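Local coordinates for putative glycoside hydrolase (Parabacteroides distasonis ATCC 8503, PDB 3GYC), which probably hydrolyses glycosidic bonds, as a putative glycoside hydrolase of the cellulase-like family with a TIM-barrel fold, at residues K218-V223 / D229-H234. Sequence-based numbering, arbitrary orientation. Where two conformers were deposited one is given.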
loop_
_atom_site.group_PDB
_atom_site.type_symbol
_atom_site.label_atom_id
_atom_site.label_comp_id
_atom_site.label_asym_id
_atom_site.label_seq_id
_atom_site.Cartn_x
_atom_site.Cartn_y
_atom_site.Cartn_z
ATOM N N LYS A 218 2.253 6.841 17.619
ATOM C CA LYS A 218 3.283 7.265 18.550
ATOM C C LYS A 218 4.336 6.178 18.802
ATOM O O LYS A 218 5.387 6.498 19.317
ATOM C CB LYS A 218 2.690 7.696 19.900
ATOM C CG LYS A 218 1.747 8.880 19.810
ATOM N N LYS A 219 4.082 4.909 18.442
ATOM C CA LYS A 219 5.104 3.857 18.669
ATOM C C LYS A 219 6.356 4.122 17.863
ATOM O O LYS A 219 7.440 3.679 18.232
ATOM C CB LYS A 219 4.655 2.465 18.257
ATOM C CG LYS A 219 3.308 2.064 18.653
ATOM C CD LYS A 219 2.993 2.333 20.052
ATOM C CE LYS A 219 3.846 1.558 21.021
ATOM N NZ LYS A 219 3.119 1.558 22.305
ATOM N N TYR A 220 6.197 4.766 16.715
ATOM C CA TYR A 220 7.370 5.117 15.940
ATOM C C TYR A 220 8.350 5.898 16.841
ATOM O O TYR A 220 9.544 5.726 16.716
ATOM C CB TYR A 220 7.016 5.926 14.703
ATOM C CG TYR A 220 6.357 5.193 13.552
ATOM C CD1 TYR A 220 7.124 4.517 12.597
ATOM C CD2 TYR A 220 5.001 5.295 13.330
ATOM C CE1 TYR A 220 6.551 3.906 11.528
ATOM C CE2 TYR A 220 4.403 4.677 12.238
ATOM C CZ TYR A 220 5.182 3.989 11.336
ATOM O OH TYR A 220 4.619 3.386 10.217
ATOM N N GLU A 221 7.835 6.717 17.755
ATOM C CA GLU A 221 8.682 7.489 18.682
ATOM C C GLU A 221 9.177 6.695 19.897
ATOM O O GLU A 221 10.251 6.961 20.439
ATOM C CB GLU A 221 7.904 8.679 19.247
ATOM C CG GLU A 221 7.554 9.793 18.276
ATOM C CD GLU A 221 6.718 10.898 18.961
ATOM O OE1 GLU A 221 6.121 10.638 20.036
ATOM O OE2 GLU A 221 6.650 12.030 18.421
ATOM N N GLU A 222 8.390 5.731 20.337
ATOM C CA GLU A 222 8.715 4.987 21.549
ATOM C C GLU A 222 9.697 3.836 21.374
ATOM O O GLU A 222 10.157 3.302 22.367
ATOM C CB GLU A 222 7.421 4.457 22.163
ATOM C CG GLU A 222 6.448 5.569 22.491
ATOM C CD GLU A 222 5.036 5.090 22.711
ATOM O OE1 GLU A 222 4.828 3.980 23.244
ATOM O OE2 GLU A 222 4.118 5.847 22.345
ATOM N N VAL A 223 9.999 3.445 20.139
ATOM C CA VAL A 223 10.888 2.323 19.862
ATOM C C VAL A 223 11.931 2.711 18.808
ATOM O O VAL A 223 11.678 3.594 17.995
ATOM C CB VAL A 223 10.041 1.140 19.346
ATOM C CG1 VAL A 223 10.896 0.107 18.634
ATOM C CG2 VAL A 223 9.229 0.520 20.483
ATOM N N ASP A 229 13.708 3.504 6.297
ATOM C CA ASP A 229 14.086 4.698 5.500
ATOM C C ASP A 229 12.897 5.650 5.281
ATOM O O ASP A 229 13.076 6.816 4.912
ATOM C CB ASP A 229 14.656 4.265 4.143
ATOM C CG ASP A 229 16.027 3.573 4.250
ATOM O OD1 ASP A 229 16.805 3.931 5.191
ATOM O OD2 ASP A 229 16.372 2.687 3.381
ATOM N N LEU A 230 11.689 5.105 5.421
ATOM C CA LEU A 230 10.433 5.826 5.281
ATOM C C LEU A 230 9.329 5.067 6.012
ATOM O O LEU A 230 9.509 3.911 6.392
ATOM C CB LEU A 230 10.032 5.988 3.817
ATOM C CG LEU A 230 9.846 4.751 2.960
ATOM C CD1 LEU A 230 8.614 4.825 2.034
ATOM C CD2 LEU A 230 11.118 4.430 2.150
ATOM N N TYR A 231 8.181 5.695 6.205
ATOM C CA TYR A 231 7.077 5.007 6.810
ATOM C C TYR A 231 5.955 4.992 5.762
ATOM O O TYR A 231 5.663 6.031 5.132
ATOM C CB TYR A 231 6.543 5.663 8.114
ATOM C CG TYR A 231 7.534 6.041 9.180
ATOM C CD1 TYR A 231 8.733 5.353 9.354
ATOM C CD2 TYR A 231 7.234 7.069 10.084
ATOM C CE1 TYR A 231 9.628 5.729 10.352
ATOM C CE2 TYR A 231 8.106 7.420 11.096
ATOM C CZ TYR A 231 9.285 6.739 11.234
ATOM O OH TYR A 231 10.136 7.116 12.216
ATOM N N GLU A 232 5.366 3.815 5.550
ATOM C CA GLU A 232 4.214 3.661 4.660
ATOM C C GLU A 232 3.105 3.280 5.628
ATOM O O GLU A 232 3.072 2.159 6.076
ATOM C CB GLU A 232 4.475 2.613 3.567
ATOM C CG GLU A 232 3.629 2.810 2.263
ATOM C CD GLU A 232 2.282 2.093 2.219
ATOM O OE1 GLU A 232 2.270 0.845 2.300
ATOM O OE2 GLU A 232 1.233 2.750 2.020
ATOM N N HIS A 233 2.233 4.226 5.991
ATOM C CA HIS A 233 1.250 3.982 7.015
ATOM C C HIS A 233 -0.148 4.058 6.438
ATOM O O HIS A 233 -0.476 4.977 5.695
ATOM C CB HIS A 233 1.411 4.932 8.197
ATOM C CG HIS A 233 0.955 4.312 9.478
ATOM N ND1 HIS A 233 1.805 3.577 10.275
ATOM C CD2 HIS A 233 -0.276 4.199 10.025
ATOM C CE1 HIS A 233 1.121 3.083 11.293
ATOM N NE2 HIS A 233 -0.146 3.439 11.159
ATOM N N HIS A 234 -0.962 3.058 6.761
ATOM C CA HIS A 234 -2.313 2.976 6.226
ATOM C C HIS A 234 -3.271 3.627 7.216
ATOM O O HIS A 234 -3.231 3.317 8.397
ATOM C CB HIS A 234 -2.682 1.521 5.927
ATOM C CG HIS A 234 -1.718 0.838 4.997
ATOM N ND1 HIS A 234 -1.738 -0.525 4.770
ATOM C CD2 HIS A 234 -0.688 1.330 4.257
ATOM C CE1 HIS A 234 -0.807 -0.831 3.878
ATOM N NE2 HIS A 234 -0.130 0.267 3.578
HETATM O O HOH W 1 5.967 2.186 7.892
#
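Tyr220, on the short helix 219-222, faces Tyr231 on strand 231-232 with their CA atoms 9.1 Å apart, a gap filled by the two phenol rings. The strand belongs to the parallel barrel of a TIM-barrel fold, and the helix lies in the connection that leads into it from strand 208-209. The rings form a face-to-face stack, centroids 3.9 Å apart and planes at 22°, and the side chains run past one another in opposite directions. Tyr220 CD1 sits over the centre of the Tyr231 ring, while CE1 of Tyr220 comes within 3.3 Å of CG of Tyr231. Both tyrosines hold CG anti to the carbonyl carbon (chi1 -73° in Tyr220, -49° in Tyr231), which sends each ring across to the other segment. Met290 of helix 276-297 touches both tyrosine side chains, and Asn297 of the same helix binds the Tyr231 hydroxyl. Replacing Tyr231 by alanine is likely to open a gap against one face of Tyr220, leaving that ring without its stacking partner and Asn297 without the hydroxyl.

Beyond the stack, Tyr220 OH reaches His233, two residues further along the chain and pointing to the same side as Tyr231. The hydroxyl lies in the imidazole plane, 2.8 Å from His233 ND1, in a hydrogen bond whose donor could be either group. His233 NE2 bonds to the carbonyl of His214, so the imidazole is gripped at both nitrogens and its rotation is fixed. Glu232 points the other way, toward the barrel interior, where its OE1 accepts from His234 NE2. A water completes the link between helix and strand, 2.9 Å from Tyr220 OH and accepting a hydrogen bond from the backbone N of Glu232.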